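Local coordinates for protein cytokinin riboside 5'-monophosphate phosphoribohydrolase (Corynebacterium glutamicum, PDB 5ZBL) that is a LOG-type, lysine-decarboxylase-like protein with a Rossmann-like fold built around a parallel beta sheet, at residues G109-L123 with H135-W148. Numbering follows the deposited sequence.
Sequences GFIAMPGGAGTLEEL and HQKPVALYDVDGFW. With PO4 (phosphate ion), chain G; EDO (1,2-ethanediol), chain E.
Trp148 and Phe147 reach the 109-123 segment through different first torsions. In Phe147, CG lies anti to the backbone N (chi1 -180°), which lays the ring under Pro114, whose CA sits over the centre of one face, 3.7 Å from the ring centroid, in a CH-pi contact. In Trp148, CG stands beside the backbone N (chi1 -66°), and the indole slips in beneath helix 117-130. There CZ3 meets Leu120 CD2 at the ring edge, CZ2 touches Ala112 CB at 3.7 Å, and NE1 gives a weak, bent hydrogen bond to Ala112 O. That oxygen also accepts the straighter bond from Tyr142 N (3.0 Å), so it has one good donor and one weak one where the strands end. Asp143 OD1 accepts from Trp148 N at 2.8 Å, holding the turn that presents both rings.

Upstream, strands 110-112 and 139-142 run parallel, joined by backbone bonds such as Ala112 N to Ala140 O. Phe110 CE2 lies over one face of the poorly ordered His135 ring, 3.6 Å from NE2, the planes oblique. Leu123 drops from the helix onto the same sheet face as Ala112, its CD1 3.6 Å from Val139 CG1 and its CD2 against Leu141 CD2. On the opposite face Ile111 CG2 packs on Tyr142 CB, while Met113 SD approaches the edge of the Tyr142 ring, a Met-aromatic contact.

This is a beta-alpha-beta crossover of a Rossmann-like sheet. Beyond strand 110-112, the PGGxGTxxE signature of LOG-type proteins (Pro114 to Glu122) holds a phosphate ion, probably from the crystallisation liquor: Gly118 N donates to O4 at 2.8 Å, and Thr119 OG1 to O3 at 2.6 Å. The helix N-terminus probably adds favourable electrostatics, consistent with a turn suited to anions and backed by buried apolar packing.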
loop_
_atom_site.group_PDB
_atom_site.type_symbol
_atom_site.label_atom_id
_atom_site.label_comp_id
_atom_site.label_asym_id
_atom_site.label_seq_id
_atom_site.Cartn_x
_atom_site.Cartn_y
_atom_site.Cartn_z
ATOM N N GLY A 109 16.076 2.408 8.311
ATOM C CA GLY A 109 14.774 2.451 8.964
ATOM C C GLY A 109 13.822 3.303 8.128
ATOM O O GLY A 109 14.271 4.000 7.211
ATOM N N PHE A 110 12.534 3.236 8.474
ATOM C CA PHE A 110 11.440 3.811 7.701
ATOM C C PHE A 110 10.582 4.690 8.599
ATOM O O PHE A 110 10.258 4.288 9.725
ATOM C CB PHE A 110 10.582 2.699 7.135
ATOM C CG PHE A 110 11.308 1.794 6.183
ATOM C CD1 PHE A 110 11.602 2.216 4.893
ATOM C CD2 PHE A 110 11.684 0.521 6.566
ATOM C CE1 PHE A 110 12.291 1.393 4.019
ATOM C CE2 PHE A 110 12.369 -0.329 5.688
ATOM C CZ PHE A 110 12.688 0.121 4.435
ATOM N N ILE A 111 10.234 5.882 8.104
ATOM C CA ILE A 111 9.273 6.765 8.739
ATOM C C ILE A 111 8.185 7.104 7.707
ATOM O O ILE A 111 8.468 7.464 6.564
ATOM C CB ILE A 111 9.925 8.058 9.185
ATOM C CG1 ILE A 111 11.025 7.776 10.224
ATOM C CG2 ILE A 111 8.938 9.007 9.863
ATOM C CD1 ILE A 111 11.864 9.023 10.516
ATOM N N ALA A 112 6.930 6.978 8.131
ATOM C CA ALA A 112 5.824 7.389 7.317
ATOM C C ALA A 112 5.226 8.620 8.016
ATOM O O ALA A 112 4.825 8.550 9.199
ATOM C CB ALA A 112 4.813 6.260 7.134
ATOM N N MET A 113 5.264 9.736 7.286
ATOM C CA MET A 113 4.678 10.981 7.707
ATOM C C MET A 113 3.319 11.078 7.020
ATOM O O MET A 113 3.016 10.310 6.122
ATOM C CB MET A 113 5.564 12.148 7.274
ATOM C CG MET A 113 7.027 12.075 7.728
ATOM S SD MET A 113 7.855 13.697 7.804
ATOM C CE MET A 113 7.394 14.437 6.248
ATOM N N PRO A 114 2.511 12.068 7.403
ATOM C CA PRO A 114 1.278 12.259 6.669
ATOM C C PRO A 114 1.482 12.304 5.160
ATOM O O PRO A 114 2.506 12.784 4.666
ATOM C CB PRO A 114 0.797 13.616 7.161
ATOM C CG PRO A 114 1.286 13.636 8.582
ATOM C CD PRO A 114 2.642 13.024 8.515
ATOM N N GLY A 115 0.492 11.793 4.447
ATOM C CA GLY A 115 0.518 11.764 3.002
ATOM C C GLY A 115 -0.695 11.038 2.517
ATOM O O GLY A 115 -1.556 10.661 3.299
ATOM N N GLY A 116 -0.728 10.851 1.208
ATOM C CA GLY A 116 -1.807 10.213 0.505
ATOM C C GLY A 116 -1.581 8.743 0.229
ATOM O O GLY A 116 -0.903 8.036 0.997
ATOM N N ALA A 117 -2.150 8.304 -0.895
ATOM C CA ALA A 117 -2.177 6.897 -1.280
ATOM C C ALA A 117 -0.790 6.303 -1.505
ATOM O O ALA A 117 -0.527 5.173 -1.100
ATOM C CB ALA A 117 -3.033 6.714 -2.526
ATOM N N GLY A 118 0.065 7.058 -2.182
ATOM C CA GLY A 118 1.466 6.676 -2.401
ATOM C C GLY A 118 2.209 6.396 -1.121
ATOM O O GLY A 118 3.015 5.454 -1.035
ATOM N N THR A 119 1.936 7.206 -0.107
ATOM C CA THR A 119 2.610 7.073 1.169
ATOM C C THR A 119 2.129 5.808 1.886
ATOM O O THR A 119 2.919 5.031 2.406
ATOM C CB THR A 119 2.431 8.388 2.018
ATOM O OG1 THR A 119 3.051 9.496 1.321
ATOM C CG2 THR A 119 3.033 8.230 3.422
ATOM N N LEU A 120 0.828 5.632 1.907
ATOM C CA LEU A 120 0.206 4.456 2.475
ATOM C C LEU A 120 0.677 3.177 1.795
ATOM O O LEU A 120 1.096 2.225 2.468
ATOM C CB LEU A 120 -1.340 4.585 2.433
ATOM C CG LEU A 120 -1.947 5.130 3.719
ATOM C CD1 LEU A 120 -3.437 5.407 3.652
ATOM C CD2 LEU A 120 -1.756 4.109 4.811
ATOM N N GLU A 121 0.655 3.173 0.467
ATOM C CA GLU A 121 1.194 2.052 -0.296
ATOM C C GLU A 121 2.646 1.697 0.100
ATOM O O GLU A 121 2.990 0.513 0.271
ATOM C CB GLU A 121 1.137 2.354 -1.766
ATOM C CG GLU A 121 1.367 1.186 -2.679
ATOM C CD GLU A 121 2.830 0.862 -2.886
ATOM O OE1 GLU A 121 3.641 1.816 -2.962
ATOM O OE2 GLU A 121 3.186 -0.359 -2.971
ATOM N N GLU A 122 3.511 2.700 0.202
ATOM C CA GLU A 122 4.906 2.416 0.556
ATOM C C GLU A 122 4.957 1.767 1.941
ATOM O O GLU A 122 5.742 0.870 2.153
ATOM C CB GLU A 122 5.803 3.663 0.477
ATOM C CG GLU A 122 6.371 3.938 -0.920
ATOM C CD GLU A 122 6.519 5.431 -1.271
ATOM O OE1 GLU A 122 5.730 6.271 -0.751
ATOM O OE2 GLU A 122 7.403 5.781 -2.111
ATOM N N LEU A 123 4.094 2.202 2.852
ATOM C CA LEU A 123 4.143 1.747 4.207
ATOM C C LEU A 123 3.725 0.266 4.295
ATOM O O LEU A 123 4.349 -0.540 4.978
ATOM C CB LEU A 123 3.252 2.633 5.085
ATOM C CG LEU A 123 3.109 2.160 6.535
ATOM C CD1 LEU A 123 4.421 2.290 7.212
ATOM C CD2 LEU A 123 2.027 2.926 7.262
ATOM N N HIS A 135 13.672 -7.843 5.263
ATOM C CA HIS A 135 14.433 -6.922 6.101
ATOM C C HIS A 135 13.827 -6.970 7.504
ATOM O O HIS A 135 12.675 -7.388 7.666
ATOM C CB HIS A 135 14.401 -5.496 5.512
ATOM C CG HIS A 135 13.141 -4.751 5.803
ATOM N ND1 HIS A 135 12.841 -4.276 7.061
ATOM C CD2 HIS A 135 12.088 -4.429 5.018
ATOM C CE1 HIS A 135 11.668 -3.675 7.036
ATOM N NE2 HIS A 135 11.180 -3.768 5.811
ATOM N N GLN A 136 14.605 -6.574 8.506
ATOM C CA GLN A 136 14.066 -6.299 9.837
ATOM C C GLN A 136 14.624 -4.970 10.334
ATOM O O GLN A 136 15.616 -4.915 11.060
ATOM C CB GLN A 136 14.284 -7.468 10.807
ATOM C CG GLN A 136 13.280 -8.618 10.591
ATOM C CD GLN A 136 12.644 -9.154 11.876
ATOM O OE1 GLN A 136 13.329 -9.390 12.878
ATOM N NE2 GLN A 136 11.324 -9.364 11.841
ATOM N N LYS A 137 13.938 -3.907 9.910
ATOM C CA LYS A 137 14.309 -2.543 10.162
ATOM C C LYS A 137 13.115 -1.881 10.825
ATOM O O LYS A 137 11.995 -2.183 10.487
ATOM C CB LYS A 137 14.638 -1.834 8.843
ATOM C CG LYS A 137 15.881 -2.362 8.126
ATOM C CD LYS A 137 16.034 -1.744 6.732
ATOM C CE LYS A 137 17.380 -2.102 6.093
ATOM N NZ LYS A 137 17.481 -1.565 4.709
ATOM N N PRO A 138 13.343 -0.960 11.761
ATOM C CA PRO A 138 12.203 -0.305 12.431
ATOM C C PRO A 138 11.342 0.499 11.464
ATOM O O PRO A 138 11.871 1.128 10.553
ATOM C CB PRO A 138 12.861 0.634 13.432
ATOM C CG PRO A 138 14.257 0.817 12.942
ATOM C CD PRO A 138 14.651 -0.421 12.191
ATOM N N VAL A 139 10.030 0.405 11.646
ATOM C CA VAL A 139 9.047 1.210 10.883
ATOM C C VAL A 139 8.338 2.094 11.895
ATOM O O VAL A 139 7.878 1.608 12.934
ATOM C CB VAL A 139 8.054 0.337 10.158
ATOM C CG1 VAL A 139 7.060 1.175 9.348
ATOM C CG2 VAL A 139 8.812 -0.629 9.269
ATOM N N ALA A 140 8.318 3.397 11.625
ATOM C CA ALA A 140 7.749 4.357 12.557
ATOM C C ALA A 140 6.687 5.207 11.879
ATOM O O ALA A 140 6.870 5.657 10.749
ATOM C CB ALA A 140 8.831 5.240 13.120
ATOM N N LEU A 141 5.584 5.425 12.585
ATOM C CA LEU A 141 4.525 6.308 12.129
ATOM C C LEU A 141 4.643 7.629 12.885
ATOM O O LEU A 141 4.512 7.670 14.096
ATOM C CB LEU A 141 3.167 5.664 12.367
ATOM C CG LEU A 141 2.939 4.261 11.833
ATOM C CD1 LEU A 141 1.497 3.866 12.131
ATOM C CD2 LEU A 141 3.240 4.198 10.347
ATOM N N TYR A 142 4.938 8.692 12.153
ATOM C CA TYR A 142 5.072 10.018 12.729
ATOM C C TYR A 142 3.651 10.576 12.831
ATOM O O TYR A 142 3.073 11.063 11.832
ATOM C CB TYR A 142 6.007 10.878 11.857
ATOM C CG TYR A 142 6.401 12.266 12.361
ATOM C CD1 TYR A 142 6.583 12.534 13.714
ATOM C CD2 TYR A 142 6.621 13.304 11.454
ATOM C CE1 TYR A 142 6.973 13.777 14.137
ATOM C CE2 TYR A 142 7.022 14.554 11.868
ATOM C CZ TYR A 142 7.185 14.798 13.221
ATOM O OH TYR A 142 7.581 16.071 13.686
ATOM N N ASP A 143 3.113 10.534 14.057
ATOM C CA ASP A 143 1.691 10.753 14.288
ATOM C C ASP A 143 1.297 12.243 14.476
ATOM O O ASP A 143 0.693 12.630 15.467
ATOM C CB ASP A 143 1.269 9.884 15.471
ATOM C CG ASP A 143 -0.223 9.638 15.540
ATOM O OD1 ASP A 143 -0.910 9.631 14.484
ATOM O OD2 ASP A 143 -0.686 9.405 16.681
ATOM N N VAL A 144 1.603 13.054 13.480
ATOM C CA VAL A 144 1.370 14.493 13.555
ATOM C C VAL A 144 -0.129 14.729 13.627
ATOM O O VAL A 144 -0.815 14.396 12.667
ATOM C CB VAL A 144 1.900 15.249 12.320
ATOM C CG1 VAL A 144 1.551 16.709 12.395
ATOM C CG2 VAL A 144 3.398 15.105 12.210
ATOM N N ASP A 145 -0.607 15.269 14.765
ATOM C CA ASP A 145 -2.027 15.578 15.034
ATOM C C ASP A 145 -2.968 14.325 15.010
ATOM O O ASP A 145 -4.126 14.370 14.566
ATOM C CB ASP A 145 -2.485 16.670 14.076
ATOM C CG ASP A 145 -3.850 17.262 14.451
ATOM O OD1 ASP A 145 -4.113 17.483 15.667
ATOM O OD2 ASP A 145 -4.654 17.511 13.513
ATOM N N GLY A 146 -2.439 13.209 15.504
ATOM C CA GLY A 146 -3.113 11.927 15.458
ATOM C C GLY A 146 -3.463 11.450 14.049
ATOM O O GLY A 146 -4.428 10.714 13.890
ATOM N N PHE A 147 -2.670 11.845 13.044
ATOM C CA PHE A 147 -2.883 11.421 11.650
ATOM C C PHE A 147 -3.050 9.910 11.449
ATOM O O PHE A 147 -3.890 9.447 10.683
ATOM C CB PHE A 147 -1.712 11.880 10.789
ATOM C CG PHE A 147 -1.845 11.499 9.365
ATOM C CD1 PHE A 147 -1.357 10.279 8.918
ATOM C CD2 PHE A 147 -2.442 12.352 8.471
ATOM C CE1 PHE A 147 -1.510 9.896 7.607
ATOM C CE2 PHE A 147 -2.567 11.996 7.146
ATOM C CZ PHE A 147 -2.123 10.770 6.716
ATOM N N TRP A 148 -2.206 9.148 12.102
ATOM C CA TRP A 148 -2.233 7.730 11.896
ATOM C C TRP A 148 -3.256 7.011 12.774
ATOM O O TRP A 148 -3.447 5.830 12.618
ATOM C CB TRP A 148 -0.843 7.137 12.059
ATOM C CG TRP A 148 0.064 7.588 11.046
ATOM C CD1 TRP A 148 1.097 8.441 11.212
ATOM C CD2 TRP A 148 0.058 7.212 9.677
ATOM N NE1 TRP A 148 1.747 8.626 10.033
ATOM C CE2 TRP A 148 1.129 7.889 9.061
ATOM C CE3 TRP A 148 -0.730 6.339 8.909
ATOM C CZ2 TRP A 148 1.438 7.742 7.702
ATOM C CZ3 TRP A 148 -0.436 6.189 7.545
ATOM C CH2 TRP A 148 0.661 6.889 6.958
HETATM P P PO4 G . 1.219 10.596 -2.125
HETATM O O1 PO4 G . 0.869 12.055 -2.092
HETATM O O2 PO4 G . 2.430 10.408 -3.015
HETATM O O3 PO4 G . 1.582 10.130 -0.737
HETATM O O4 PO4 G . 0.043 9.861 -2.671
HETATM C C1 EDO E . 1.839 9.244 20.916
HETATM O O1 EDO E . 2.650 8.292 21.610
HETATM C C2 EDO E . 1.588 8.762 19.480
HETATM O O2 EDO E . 0.255 9.082 19.066
#